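PDB 3VMV: pectate lyase from Bacillus, which probably cleaves polygalacturonate, the backbone of pectin, by the eliminative reaction of pectate lyases, using a parallel beta-helix of polysaccharide lyase family 1. Local coordinates for residues S9-T14 and S129-I134; R21-S26 and E46-Y51; K79-I84 and H103-Q108. One frame throughout, in Å; residues are numbered along the deposited sequence.

The strands of the three contacts follow one face of the parallel beta-helix, with the N-terminal loop 9-14 laid against it in contact 1. These strands run in the order 21-25, 48-52, 78-85, 105-108 and 132-135, so contact 2 lies at one end, contact 3 next to it, and contact 1 beyond. The centres of contacts 2 and 3 are 10 Å apart, and Ile50 N lies 2.8 Å from Ser82 O. Contact 3 meets contact 1 over the same distance between centres: Trp133 N lies 2.9 Å from Ile105 O. Contacts 1 and 2 do not touch, their centres being 19 Å apart. All three are structural, joining successive coils and the N-terminal loop; no catalytic or substrate-binding role is assigned to their residues.

Contact 1. Residues S9-T14 and S129-I134; sequences SMNGGT and SKNVWI
Thr14 and Asn131 bring the two backbones nearest each other, their CA atoms 5.6 Å apart. In the N-terminal segment the chain folds back through a type I' beta turn from Met10 to Gly13, closed by a hydrogen bond from Gly13 N to Met10 O (3.0 Å). Asn11 and Gly12 occupy its two central positions, and the backbone angles of both Gly12 and Gly13 would press a CB against the preceding carbonyl oxygen. Facing the turn, the chain takes a corner at Asn131 before entering strand 132-135.

Asn131 is the residue most buried by the other segment. With CG anti to its carbonyl carbon (chi1 -73°), its side chain points into the turn, where CG lies 3.7 Å from Gly13 O and 3.9 Å from Met10 O. The Asn11 side chain comes across it at about a right angle, yet the two amide planes are only 21° apart. Thr14 packs on the corner residue. Its OG1 rests 3.4 Å from Asn131 CB and is hydrogen-bonded to Ala8 O, while its CG2 reaches on to Trp133 CB at 4.0 Å. The Trp133 indole nitrogen is bound to Ser168 OG.

The arrangement thus lays a type I' turn of the N-terminal loop over the corner at Asn131; such asparagine corners between strands are a feature of pectate lyase beta-helices.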
ATOM      1  N   SER A   9      10.745  -0.238   9.656  1.00 12.83           N
ATOM      2  CA  SER A   9      11.801  -0.716  10.557  1.00 14.06           C
ATOM      3  C   SER A   9      12.257   0.357  11.529  1.00 16.33           C
ATOM      4  O   SER A   9      12.953   0.058  12.501  1.00 16.61           O
ATOM      5  CB  SER A   9      12.994  -1.283   9.782  1.00 14.05           C
ATOM      6  OG  SER A   9      13.841  -0.262   9.286  1.00 15.39           O
ATOM      7  N   MET A  10      11.891   1.605  11.251  1.00 15.24           N
ATOM      8  CA  MET A  10      12.281   2.731  12.091  1.00 15.75           C
ATOM      9  C   MET A  10      11.247   2.915  13.178  1.00 16.61           C
ATOM     10  O   MET A  10      10.275   2.150  13.259  1.00 16.54           O
ATOM     11  CB  MET A  10      12.382   4.024  11.273  1.00 13.18           C
ATOM     12  CG  MET A  10      13.403   3.914  10.131  1.00 16.91           C
ATOM     13  SD  MET A  10      13.711   5.420   9.248  1.00 15.45           S
ATOM     14  CE  MET A  10      14.549   6.417  10.471  1.00 20.82           C
ATOM     15  N   ASN A  11      11.475   3.922  14.015  1.00 17.80           N
ATOM     16  CA  ASN A  11      10.534   4.282  15.068  1.00 16.25           C
ATOM     17  C   ASN A  11      10.227   3.087  15.951  1.00 19.92           C
ATOM     18  O   ASN A  11       9.098   2.909  16.388  1.00 18.58           O
ATOM     19  CB  ASN A  11       9.247   4.856  14.461  1.00 15.69           C
ATOM     20  CG  ASN A  11       8.352   5.505  15.501  1.00 20.06           C
ATOM     21  OD1 ASN A  11       8.817   6.311  16.308  1.00 22.06           O
ATOM     22  ND2 ASN A  11       7.062   5.160  15.486  1.00 19.02           N
ATOM     23  N   GLY A  12      11.240   2.253  16.198  1.00 18.35           N
ATOM     24  CA  GLY A  12      11.065   1.087  17.051  1.00 20.68           C
ATOM     25  C   GLY A  12      10.822  -0.257  16.366  1.00 20.99           C
ATOM     26  O   GLY A  12      10.878  -1.301  17.014  1.00 19.32           O
ATOM     27  N   GLY A  13      10.505  -0.232  15.072  1.00 17.93           N
ATOM     28  CA  GLY A  13      10.341  -1.446  14.294  1.00 16.49           C
ATOM     29  C   GLY A  13       8.901  -1.943  14.253  1.00 15.09           C
ATOM     30  O   GLY A  13       8.005  -1.380  14.921  1.00 16.68           O
ATOM     31  N   THR A  14       8.688  -2.991  13.471  1.00 15.99           N
ATOM     32  CA  THR A  14       7.361  -3.589  13.340  1.00 14.56           C
ATOM     33  C   THR A  14       7.438  -5.101  13.512  1.00 16.85           C
ATOM     34  O   THR A  14       8.095  -5.815  12.727  1.00 17.36           O
ATOM     35  CB  THR A  14       6.742  -3.239  11.963  1.00 13.46           C
ATOM     36  OG1 THR A  14       6.707  -1.826  11.778  1.00 14.41           O
ATOM     37  CG2 THR A  14       5.344  -3.780  11.866  1.00 12.77           C
ATOM     38  N   SER A 129      -2.062   6.138  12.172  1.00 13.83           N
ATOM     39  CA  SER A 129      -1.457   4.815  12.315  1.00 13.73           C
ATOM     40  C   SER A 129       0.050   4.919  12.059  1.00 15.25           C
ATOM     41  O   SER A 129       0.509   5.735  11.262  1.00 16.86           O
ATOM     42  CB  SER A 129      -2.054   3.860  11.295  1.00 14.03           C
ATOM     43  OG  SER A 129      -3.387   3.523  11.635  1.00 12.04           O
ATOM     44  N   LYS A 130       0.822   4.068  12.729  1.00 12.80           N
ATOM     45  CA  LYS A 130       2.261   4.044  12.528  1.00 12.88           C
ATOM     46  C   LYS A 130       2.807   2.630  12.619  1.00 11.32           C
ATOM     47  O   LYS A 130       2.248   1.777  13.345  1.00 11.83           O
ATOM     48  CB  LYS A 130       2.952   4.920  13.573  1.00 20.32           C
ATOM     49  CG  LYS A 130       2.616   6.407  13.336  1.00 27.53           C
ATOM     50  CD  LYS A 130       3.451   7.323  14.203  1.00 32.62           C
ATOM     51  CE  LYS A 130       2.980   8.756  14.020  1.00 30.51           C
ATOM     52  NZ  LYS A 130       1.643   8.802  13.349  1.00 33.17           N
ATOM     53  N   ASN A 131       3.895   2.382  11.889  1.00 13.25           N
ATOM     54  CA  ASN A 131       4.628   1.095  11.948  1.00 11.89           C
ATOM     55  C   ASN A 131       3.757  -0.032  11.449  1.00 10.36           C
ATOM     56  O   ASN A 131       3.271  -0.832  12.202  1.00 11.49           O
ATOM     57  CB  ASN A 131       5.212   0.819  13.340  1.00 13.50           C
ATOM     58  CG  ASN A 131       6.390   1.711  13.614  1.00 17.93           C
ATOM     59  OD1 ASN A 131       7.525   1.412  13.190  1.00 19.55           O
ATOM     60  ND2 ASN A 131       6.136   2.835  14.224  1.00 14.18           N
ATOM     61  N   VAL A 132       3.517  -0.005  10.147  1.00 10.49           N
ATOM     62  CA  VAL A 132       2.660  -0.940   9.485  1.00  9.23           C
ATOM     63  C   VAL A 132       3.432  -1.575   8.347  1.00  9.09           C
ATOM     64  O   VAL A 132       4.061  -0.851   7.563  1.00  9.62           O
ATOM     65  CB  VAL A 132       1.486  -0.200   8.888  1.00  9.73           C
ATOM     66  CG1 VAL A 132       0.590  -1.136   8.098  1.00 13.57           C
ATOM     67  CG2 VAL A 132       0.668   0.550   9.970  1.00 11.01           C
ATOM     68  N   TRP A 133       3.401  -2.900   8.280  1.00  9.88           N
ATOM     69  CA  TRP A 133       4.075  -3.652   7.228  1.00  9.19           C
ATOM     70  C   TRP A 133       3.019  -4.439   6.435  1.00  9.83           C
ATOM     71  O   TRP A 133       2.313  -5.275   7.023  1.00 10.32           O
ATOM     72  CB  TRP A 133       5.087  -4.572   7.908  1.00  9.70           C
ATOM     73  CG  TRP A 133       5.973  -5.333   6.954  1.00 10.60           C
ATOM     74  CD1 TRP A 133       6.310  -4.947   5.686  1.00 11.90           C
ATOM     75  CD2 TRP A 133       6.685  -6.543   7.220  1.00 10.05           C
ATOM     76  NE1 TRP A 133       7.181  -5.873   5.123  1.00 11.19           N
ATOM     77  CE2 TRP A 133       7.410  -6.866   6.046  1.00  8.92           C
ATOM     78  CE3 TRP A 133       6.745  -7.410   8.330  1.00 13.16           C
ATOM     79  CZ2 TRP A 133       8.225  -7.987   5.961  1.00 12.85           C
ATOM     80  CZ3 TRP A 133       7.562  -8.522   8.255  1.00 14.79           C
ATOM     81  CH2 TRP A 133       8.268  -8.813   7.070  1.00 16.04           C
ATOM     82  N   ILE A 134       2.893  -4.126   5.143  1.00  9.05           N
ATOM     83  CA  ILE A 134       1.927  -4.772   4.243  1.00  8.93           C
ATOM     84  C   ILE A 134       2.788  -5.582   3.269  1.00  7.92           C
ATOM     85  O   ILE A 134       3.446  -4.967   2.431  1.00  8.93           O
ATOM     86  CB  ILE A 134       1.133  -3.703   3.555  1.00  8.69           C
ATOM     87  CG1 ILE A 134       0.266  -3.022   4.615  1.00  9.34           C
ATOM     88  CG2 ILE A 134       0.258  -4.313   2.376  1.00 11.03           C
ATOM     89  CD1 ILE A 134      -0.360  -1.686   4.146  1.00 11.62           C
TER

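Contact 2. Residues R21-S26 and E46-Y51; sequences RVEYAS and EPLTIY
Arg21 N donates to Pro47 O and Thr49 N to Arg21 O (2.9 Å, almost straight), opening a run of backbone hydrogen bonds that continues with Glu23 N to Thr49 O, Tyr51 N to Glu23 O, and Ala25 N to Tyr51 O. The strands so joined run parallel, from Arg21 and Leu48 to Tyr24 and Tyr51. A water donates to Arg21 O and accepts from Thr49 OG1 (3.2 Å), bridging the two strands. Beside their start Arg21 and Glu46 form a salt bridge, with Arg21 NE 2.8 Å from Glu46 OE1. The hydrogen bond within it is weak, bent to 118° at the hydrogen, and the guanidinium and carboxylate planes stand 75° apart, so the two groups do not meet as a flat, two-pronged pair.

Outward from this backbone network, Val22, Tyr24, Thr49 and Tyr51 share one face. Tyr24 and Tyr51 both carry CG anti to the carbonyl carbon (chi1 near -75°) and therefore lie side by side, pointing the same way. Their rings are inclined to each other, centroids 5.2 Å apart, and Tyr51 CB makes a CH-pi contact over the Tyr24 face, 3.8 Å from its centroid. Val22 CG1 meets the edge of the Tyr51 ring, 3.5 Å from CD2, while Thr49 CG2 lies over one of that ring's faces. On the other side of the strands, Ala25 CB touches Ile50 CG2 at 3.9 Å.

Helix 28-40, which links the two strands in sequence, covers this second side through Glu23, Ala25 and Leu48. Strand 48-52 continues the pairing into strand 78-85, where Ile50 is bonded to Ser82 and Ile84.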
ATOM      1  N   ARG A  21      -0.929 -14.138  21.593  1.00 19.83           N
ATOM      2  CA  ARG A  21      -1.940 -15.121  21.279  1.00 20.18           C
ATOM      3  C   ARG A  21      -2.035 -15.365  19.784  1.00 18.27           C
ATOM      4  O   ARG A  21      -1.707 -14.478  18.975  1.00 16.74           O
ATOM      5  CB  ARG A  21      -3.300 -14.644  21.794  1.00 24.28           C
ATOM      6  CG  ARG A  21      -3.402 -14.649  23.300  1.00 32.94           C
ATOM      7  CD  ARG A  21      -4.833 -14.435  23.792  1.00 38.71           C
ATOM      8  NE  ARG A  21      -4.847 -14.061  25.206  1.00 47.11           N
ATOM      9  CZ  ARG A  21      -5.906 -14.176  26.005  1.00 55.00           C
ATOM     10  NH1 ARG A  21      -7.047 -14.664  25.531  1.00 55.93           N
ATOM     11  NH2 ARG A  21      -5.825 -13.808  27.279  1.00 59.34           N
ATOM     12  N   VAL A  22      -2.472 -16.576  19.439  1.00 19.30           N
ATOM     13  CA  VAL A  22      -2.729 -16.963  18.047  1.00 15.32           C
ATOM     14  C   VAL A  22      -4.152 -17.432  17.912  1.00 16.15           C
ATOM     15  O   VAL A  22      -4.620 -18.254  18.707  1.00 17.55           O
ATOM     16  CB  VAL A  22      -1.761 -18.092  17.585  1.00 20.85           C
ATOM     17  CG1 VAL A  22      -2.012 -18.513  16.135  1.00 20.49           C
ATOM     18  CG2 VAL A  22      -0.323 -17.638  17.766  1.00 19.89           C
ATOM     19  N   GLU A  23      -4.851 -16.919  16.915  1.00 14.86           N
ATOM     20  CA  GLU A  23      -6.189 -17.334  16.607  1.00 16.54           C
ATOM     21  C   GLU A  23      -6.272 -17.612  15.143  1.00 14.82           C
ATOM     22  O   GLU A  23      -5.521 -16.997  14.338  1.00 16.97           O
ATOM     23  CB  GLU A  23      -7.177 -16.222  16.962  1.00 18.61           C
ATOM     24  CG  GLU A  23      -7.427 -16.069  18.440  1.00 20.58           C
ATOM     25  CD  GLU A  23      -8.336 -17.171  19.037  1.00 19.56           C
ATOM     26  OE1 GLU A  23      -9.154 -17.807  18.331  1.00 22.03           O
ATOM     27  OE2 GLU A  23      -8.282 -17.374  20.245  1.00 22.89           O
ATOM     28  N   TYR A  24      -7.174 -18.498  14.785  1.00 16.30           N
ATOM     29  CA  TYR A  24      -7.491 -18.755  13.405  1.00 18.07           C
ATOM     30  C   TYR A  24      -8.920 -18.322  13.127  1.00 22.69           C
ATOM     31  O   TYR A  24      -9.856 -18.725  13.842  1.00 24.51           O
ATOM     32  CB  TYR A  24      -7.336 -20.218  13.083  1.00 16.47           C
ATOM     33  CG  TYR A  24      -5.894 -20.699  12.953  1.00 17.85           C
ATOM     34  CD1 TYR A  24      -5.114 -20.938  14.087  1.00 18.42           C
ATOM     35  CD2 TYR A  24      -5.354 -20.941  11.707  1.00 17.73           C
ATOM     36  CE1 TYR A  24      -3.788 -21.397  13.953  1.00 20.56           C
ATOM     37  CE2 TYR A  24      -4.073 -21.416  11.565  1.00 18.78           C
ATOM     38  CZ  TYR A  24      -3.293 -21.623  12.687  1.00 21.31           C
ATOM     39  OH  TYR A  24      -2.006 -22.093  12.506  1.00 25.06           O
ATOM     40  N   ALA A  25      -9.096 -17.565  12.049  1.00 15.65           N
ATOM     41  CA  ALA A  25     -10.425 -17.057  11.728  1.00 16.54           C
ATOM     42  C   ALA A  25     -10.742 -17.304  10.273  1.00 16.85           C
ATOM     43  O   ALA A  25      -9.870 -17.211   9.415  1.00 17.52           O
ATOM     44  CB  ALA A  25     -10.468 -15.549  11.984  1.00 17.50           C
ATOM     45  N   SER A  26     -11.997 -17.573   9.978  1.00 15.64           N
ATOM     46  CA  SER A  26     -12.397 -17.791   8.597  1.00 16.13           C
ATOM     47  C   SER A  26     -13.603 -16.959   8.219  1.00 16.76           C
ATOM     48  O   SER A  26     -14.142 -17.125   7.140  1.00 18.29           O
ATOM     49  CB  SER A  26     -12.681 -19.272   8.332  1.00 21.51           C
ATOM     50  OG  SER A  26     -13.574 -19.773   9.311  1.00 22.64           O
ATOM     51  N   GLU A  46      -2.018  -6.802  24.264  1.00 17.82           N
ATOM     52  CA  GLU A  46      -1.364  -8.122  24.191  1.00 17.15           C
ATOM     53  C   GLU A  46      -1.259  -8.492  22.703  1.00 16.33           C
ATOM     54  O   GLU A  46      -2.264  -8.531  22.017  1.00 18.00           O
ATOM     55  CB  GLU A  46      -2.196  -9.174  24.922  1.00 18.55           C
ATOM     56  CG  GLU A  46      -1.487 -10.535  24.910  1.00 19.97           C
ATOM     57  CD  GLU A  46      -2.333 -11.640  25.477  1.00 29.12           C
ATOM     58  OE1 GLU A  46      -3.580 -11.584  25.345  1.00 30.43           O
ATOM     59  OE2 GLU A  46      -1.740 -12.578  26.050  1.00 30.29           O
ATOM     60  N   PRO A  47      -0.054  -8.803  22.218  1.00 17.61           N
ATOM     61  CA  PRO A  47       0.070  -9.112  20.771  1.00 16.83           C
ATOM     62  C   PRO A  47      -0.847 -10.259  20.346  1.00 16.66           C
ATOM     63  O   PRO A  47      -1.000 -11.253  21.084  1.00 17.27           O
ATOM     64  CB  PRO A  47       1.549  -9.509  20.608  1.00 18.85           C
ATOM     65  CG  PRO A  47       2.254  -8.762  21.708  1.00 19.98           C
ATOM     66  CD  PRO A  47       1.254  -8.663  22.881  1.00 19.28           C
ATOM     67  N   LEU A  48      -1.437 -10.108  19.153  1.00 14.33           N
ATOM     68  CA  LEU A  48      -2.409 -11.050  18.634  1.00 13.26           C
ATOM     69  C   LEU A  48      -2.096 -11.304  17.165  1.00 11.68           C
ATOM     70  O   LEU A  48      -2.013 -10.380  16.380  1.00 13.47           O
ATOM     71  CB  LEU A  48      -3.826 -10.462  18.763  1.00 15.77           C
ATOM     72  CG  LEU A  48      -4.963 -11.325  18.175  1.00 21.33           C
ATOM     73  CD1 LEU A  48      -5.080 -12.702  18.821  1.00 22.15           C
ATOM     74  CD2 LEU A  48      -6.316 -10.572  18.239  1.00 21.18           C
ATOM     75  N   THR A  49      -1.891 -12.561  16.814  1.00 13.78           N
ATOM     76  CA  THR A  49      -1.778 -12.960  15.421  1.00 15.51           C
ATOM     77  C   THR A  49      -3.064 -13.671  15.052  1.00 12.56           C
ATOM     78  O   THR A  49      -3.494 -14.602  15.751  1.00 13.51           O
ATOM     79  CB  THR A  49      -0.580 -13.915  15.230  1.00 15.56           C
ATOM     80  OG1 THR A  49       0.622 -13.173  15.471  1.00 16.78           O
ATOM     81  CG2 THR A  49      -0.541 -14.479  13.815  1.00 15.27           C
ATOM     82  N   ILE A  50      -3.714 -13.196  13.987  1.00 13.73           N
ATOM     83  CA  ILE A  50      -4.903 -13.827  13.455  1.00 13.25           C
ATOM     84  C   ILE A  50      -4.538 -14.457  12.107  1.00 12.44           C
ATOM     85  O   ILE A  50      -4.249 -13.722  11.137  1.00 11.87           O
ATOM     86  CB  ILE A  50      -6.004 -12.778  13.219  1.00 14.58           C
ATOM     87  CG1 ILE A  50      -6.280 -12.041  14.531  1.00 16.41           C
ATOM     88  CG2 ILE A  50      -7.240 -13.481  12.684  1.00 17.81           C
ATOM     89  CD1 ILE A  50      -7.328 -10.914  14.406  1.00 15.86           C
ATOM     90  N   TYR A  51      -4.485 -15.786  12.070  1.00 14.93           N
ATOM     91  CA  TYR A  51      -4.318 -16.512  10.804  1.00 12.90           C
ATOM     92  C   TYR A  51      -5.655 -16.642  10.114  1.00 14.33           C
ATOM     93  O   TYR A  51      -6.619 -17.157  10.696  1.00 16.49           O
ATOM     94  CB  TYR A  51      -3.715 -17.890  11.039  1.00 14.66           C
ATOM     95  CG  TYR A  51      -2.256 -17.831  11.361  1.00 12.99           C
ATOM     96  CD1 TYR A  51      -1.343 -17.405  10.382  1.00 15.31           C
ATOM     97  CD2 TYR A  51      -1.775 -18.160  12.641  1.00 16.30           C
ATOM     98  CE1 TYR A  51       0.017 -17.327  10.668  1.00 18.29           C
ATOM     99  CE2 TYR A  51      -0.385 -18.063  12.932  1.00 19.55           C
ATOM    100  CZ  TYR A  51       0.483 -17.634  11.941  1.00 21.54           C
ATOM    101  OH  TYR A  51       1.856 -17.519  12.190  1.00 20.72           O
TER
HETATM  102  O   HOH W   1       1.083 -14.039  18.536  1.00 22.42           O

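Contact 3. Residues K79-I84 and H103-Q108; sequences KNISII and HNIIIQ
Asn80 and Asn104 meet amide to amide at matching corners of successive coils. Asn104 CG is anti to its backbone N (chi1 -173°), which sends ND2 to Asn80 OD1 along a nearly straight hydrogen bond of 2.9 Å. The acceptor lies in the plane of the Asn104 amide, but the donor is tilted 32° from the carbonyl plane of Asn80, and the two amides are turned 73° from each other. Both ends are held further: Asn80 ND2 binds Asp45 O, and Asn104 OD1 receives Thr15 N and Gly16 N. A leucine in place of Asn80 would probably leave Asp45 O and this N-H of Asn104 without their mates, loosening the link between the corners.

Beyond the corner the parallel strands pair through backbone bonds such as Ile106 N to Ile81 O and Gln108 N to Ile83 O, both 2.9 Å. Ile81, Ile83, Ile105 and Ile107 sit on one face, stacked like on like. Ile105 is bent at chi2, which turns CD1 back against Ile81 CB at 4.0 Å. On the opposite face Ser82 OG lies 3.6 Å from Ile106 CB and is itself bonded to Gly17 N. Ile84 and Gln108 run side by side at the end of the strands, whereas at their start Lys79 CG passes 4.1 Å from His103 CB and Lys79 NZ goes on to a salt bridge with Asp45.

The contact therefore divides its chemistry. Buried isoleucines pack on the inner face, Ile105 and Ile107 also against Leu99 of strand 97-103. The asparagine pair at the turn satisfies its polar groups against each other and nearby backbone, as in the asparagine stacks of pectate lyase beta-helices, and probably helps to keep adjacent coils aligned, alongside the backbone bonds.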
ATOM      1  N   LYS A  79      -2.993  -1.721  19.022  1.00 12.60           N
ATOM      2  CA  LYS A  79      -1.572  -2.069  18.824  1.00 13.93           C
ATOM      3  C   LYS A  79      -1.316  -3.549  18.667  1.00 13.56           C
ATOM      4  O   LYS A  79      -2.053  -4.364  19.167  1.00 14.38           O
ATOM      5  CB  LYS A  79      -0.737  -1.604  20.007  1.00 16.39           C
ATOM      6  CG  LYS A  79      -0.941  -0.108  20.319  1.00 21.52           C
ATOM      7  CD  LYS A  79       0.214   0.444  21.141  1.00 31.37           C
ATOM      8  CE  LYS A  79      -0.052   0.275  22.593  1.00 43.44           C
ATOM      9  NZ  LYS A  79      -1.214   1.107  22.998  1.00 49.28           N
ATOM     10  N   ASN A  80      -0.213  -3.878  18.002  1.00 14.24           N
ATOM     11  CA  ASN A  80       0.393  -5.206  18.084  1.00 13.64           C
ATOM     12  C   ASN A  80      -0.493  -6.331  17.516  1.00 11.22           C
ATOM     13  O   ASN A  80      -0.879  -7.274  18.224  1.00 12.98           O
ATOM     14  CB  ASN A  80       0.797  -5.537  19.535  1.00 14.33           C
ATOM     15  CG  ASN A  80       1.631  -4.434  20.179  1.00 14.73           C
ATOM     16  OD1 ASN A  80       2.391  -3.720  19.527  1.00 15.51           O
ATOM     17  ND2 ASN A  80       1.471  -4.297  21.502  1.00 15.98           N
ATOM     18  N   ILE A  81      -0.775  -6.219  16.217  1.00 12.61           N
ATOM     19  CA  ILE A  81      -1.584  -7.220  15.533  1.00 13.47           C
ATOM     20  C   ILE A  81      -0.899  -7.679  14.273  1.00 11.69           C
ATOM     21  O   ILE A  81      -0.344  -6.847  13.549  1.00 13.14           O
ATOM     22  CB  ILE A  81      -2.914  -6.593  15.143  1.00 15.00           C
ATOM     23  CG1 ILE A  81      -3.714  -6.281  16.404  1.00 19.75           C
ATOM     24  CG2 ILE A  81      -3.706  -7.532  14.216  1.00 19.81           C
ATOM     25  CD1 ILE A  81      -5.038  -5.588  16.114  1.00 23.13           C
ATOM     26  N   SER A  82      -0.950  -8.972  13.978  1.00 13.32           N
ATOM     27  CA  SER A  82      -0.691  -9.457  12.623  1.00 13.18           C
ATOM     28  C   SER A  82      -1.926 -10.177  12.103  1.00 12.21           C
ATOM     29  O   SER A  82      -2.561 -10.934  12.861  1.00 13.08           O
ATOM     30  CB  SER A  82       0.462 -10.461  12.610  1.00 14.88           C
ATOM     31  OG  SER A  82       1.674  -9.897  13.046  1.00 14.19           O
ATOM     32  N   ILE A  83      -2.289  -9.903  10.855  1.00 12.00           N
ATOM     33  CA  ILE A  83      -3.307 -10.663  10.123  1.00 10.50           C
ATOM     34  C   ILE A  83      -2.558 -11.344   8.992  1.00 12.61           C
ATOM     35  O   ILE A  83      -1.983 -10.658   8.139  1.00 12.28           O
ATOM     36  CB  ILE A  83      -4.383  -9.693   9.574  1.00  9.81           C
ATOM     37  CG1 ILE A  83      -5.110  -9.073  10.774  1.00 15.43           C
ATOM     38  CG2 ILE A  83      -5.325 -10.399   8.594  1.00 15.59           C
ATOM     39  CD1 ILE A  83      -6.086  -7.967  10.414  1.00 16.90           C
ATOM     40  N   ILE A  84      -2.509 -12.675   9.035  1.00 12.68           N
ATOM     41  CA  ILE A  84      -1.672 -13.443   8.103  1.00 10.87           C
ATOM     42  C   ILE A  84      -2.505 -14.529   7.462  1.00  9.52           C
ATOM     43  O   ILE A  84      -3.121 -15.347   8.162  1.00 11.60           O
ATOM     44  CB  ILE A  84      -0.499 -14.042   8.853  1.00 11.55           C
ATOM     45  CG1 ILE A  84       0.216 -12.967   9.669  1.00 15.35           C
ATOM     46  CG2 ILE A  84       0.422 -14.787   7.880  1.00 13.37           C
ATOM     47  CD1 ILE A  84       1.397 -13.546  10.515  1.00 15.60           C
ATOM     48  N   HIS A 103      -1.084   0.733  15.553  1.00 12.21           N
ATOM     49  CA  HIS A 103       0.363   0.800  15.743  1.00 13.53           C
ATOM     50  C   HIS A 103       0.967  -0.568  15.828  1.00 12.11           C
ATOM     51  O   HIS A 103       0.481  -1.400  16.570  1.00 14.59           O
ATOM     52  CB  HIS A 103       0.665   1.588  17.002  1.00 15.15           C
ATOM     53  CG  HIS A 103       0.242   3.014  16.891  1.00 17.39           C
ATOM     54  ND1 HIS A 103      -1.078   3.401  16.979  1.00 21.67           N
ATOM     55  CD2 HIS A 103       0.946   4.127  16.586  1.00 22.86           C
ATOM     56  CE1 HIS A 103      -1.164   4.706  16.778  1.00 20.07           C
ATOM     57  NE2 HIS A 103       0.049   5.169  16.544  1.00 25.19           N
ATOM     58  N   ASN A 104       2.025  -0.784  15.050  1.00 12.87           N
ATOM     59  CA  ASN A 104       2.736  -2.058  15.024  1.00 12.93           C
ATOM     60  C   ASN A 104       1.820  -3.170  14.498  1.00 12.47           C
ATOM     61  O   ASN A 104       1.403  -4.086  15.234  1.00 12.71           O
ATOM     62  CB  ASN A 104       3.323  -2.419  16.421  1.00 13.72           C
ATOM     63  CG  ASN A 104       4.213  -3.646  16.358  1.00 14.26           C
ATOM     64  OD1 ASN A 104       4.859  -3.881  15.337  1.00 14.01           O
ATOM     65  ND2 ASN A 104       4.221  -4.452  17.412  1.00 14.83           N
ATOM     66  N   ILE A 105       1.523  -3.066  13.206  1.00 12.03           N
ATOM     67  CA  ILE A 105       0.563  -3.927  12.532  1.00 10.84           C
ATOM     68  C   ILE A 105       1.211  -4.567  11.307  1.00  8.96           C
ATOM     69  O   ILE A 105       1.867  -3.875  10.523  1.00 11.33           O
ATOM     70  CB  ILE A 105      -0.633  -3.110  12.033  1.00 11.20           C
ATOM     71  CG1 ILE A 105      -1.149  -2.139  13.125  1.00 12.78           C
ATOM     72  CG2 ILE A 105      -1.725  -4.029  11.521  1.00 15.51           C
ATOM     73  CD1 ILE A 105      -1.813  -2.816  14.345  1.00 11.69           C
ATOM     74  N   ILE A 106       1.042  -5.871  11.153  1.00 10.44           N
ATOM     75  CA  ILE A 106       1.457  -6.584   9.960  1.00 10.22           C
ATOM     76  C   ILE A 106       0.228  -7.175   9.252  1.00 10.84           C
ATOM     77  O   ILE A 106      -0.584  -7.833   9.884  1.00 11.42           O
ATOM     78  CB  ILE A 106       2.425  -7.715  10.330  1.00 11.09           C
ATOM     79  CG1 ILE A 106       3.658  -7.105  10.975  1.00 13.97           C
ATOM     80  CG2 ILE A 106       2.781  -8.560   9.076  1.00 11.85           C
ATOM     81  CD1 ILE A 106       4.721  -8.146  11.370  1.00 12.25           C
ATOM     82  N   ILE A 107       0.083  -6.915   7.950  1.00 10.45           N
ATOM     83  CA  ILE A 107      -0.896  -7.625   7.103  1.00 10.48           C
ATOM     84  C   ILE A 107      -0.089  -8.356   6.043  1.00 10.67           C
ATOM     85  O   ILE A 107       0.660  -7.720   5.270  1.00  9.65           O
ATOM     86  CB  ILE A 107      -1.858  -6.643   6.469  1.00 11.33           C
ATOM     87  CG1 ILE A 107      -2.552  -5.810   7.545  1.00 15.15           C
ATOM     88  CG2 ILE A 107      -2.883  -7.365   5.545  1.00 12.88           C
ATOM     89  CD1 ILE A 107      -3.402  -4.713   7.051  1.00 17.18           C
ATOM     90  N   GLN A 108      -0.195  -9.676   6.030  1.00 10.99           N
ATOM     91  CA  GLN A 108       0.718 -10.478   5.223  1.00 10.28           C
ATOM     92  C   GLN A 108       0.006 -11.668   4.622  1.00  9.52           C
ATOM     93  O   GLN A 108      -0.827 -12.354   5.278  1.00 11.22           O
ATOM     94  CB  GLN A 108       1.828 -10.934   6.150  1.00 11.63           C
ATOM     95  CG  GLN A 108       2.943 -11.682   5.453  1.00 13.70           C
ATOM     96  CD  GLN A 108       4.107 -11.930   6.388  1.00 16.49           C
ATOM     97  OE1 GLN A 108       5.273 -11.554   6.108  1.00 17.27           O
ATOM     98  NE2 GLN A 108       3.820 -12.573   7.480  1.00 13.50           N
TER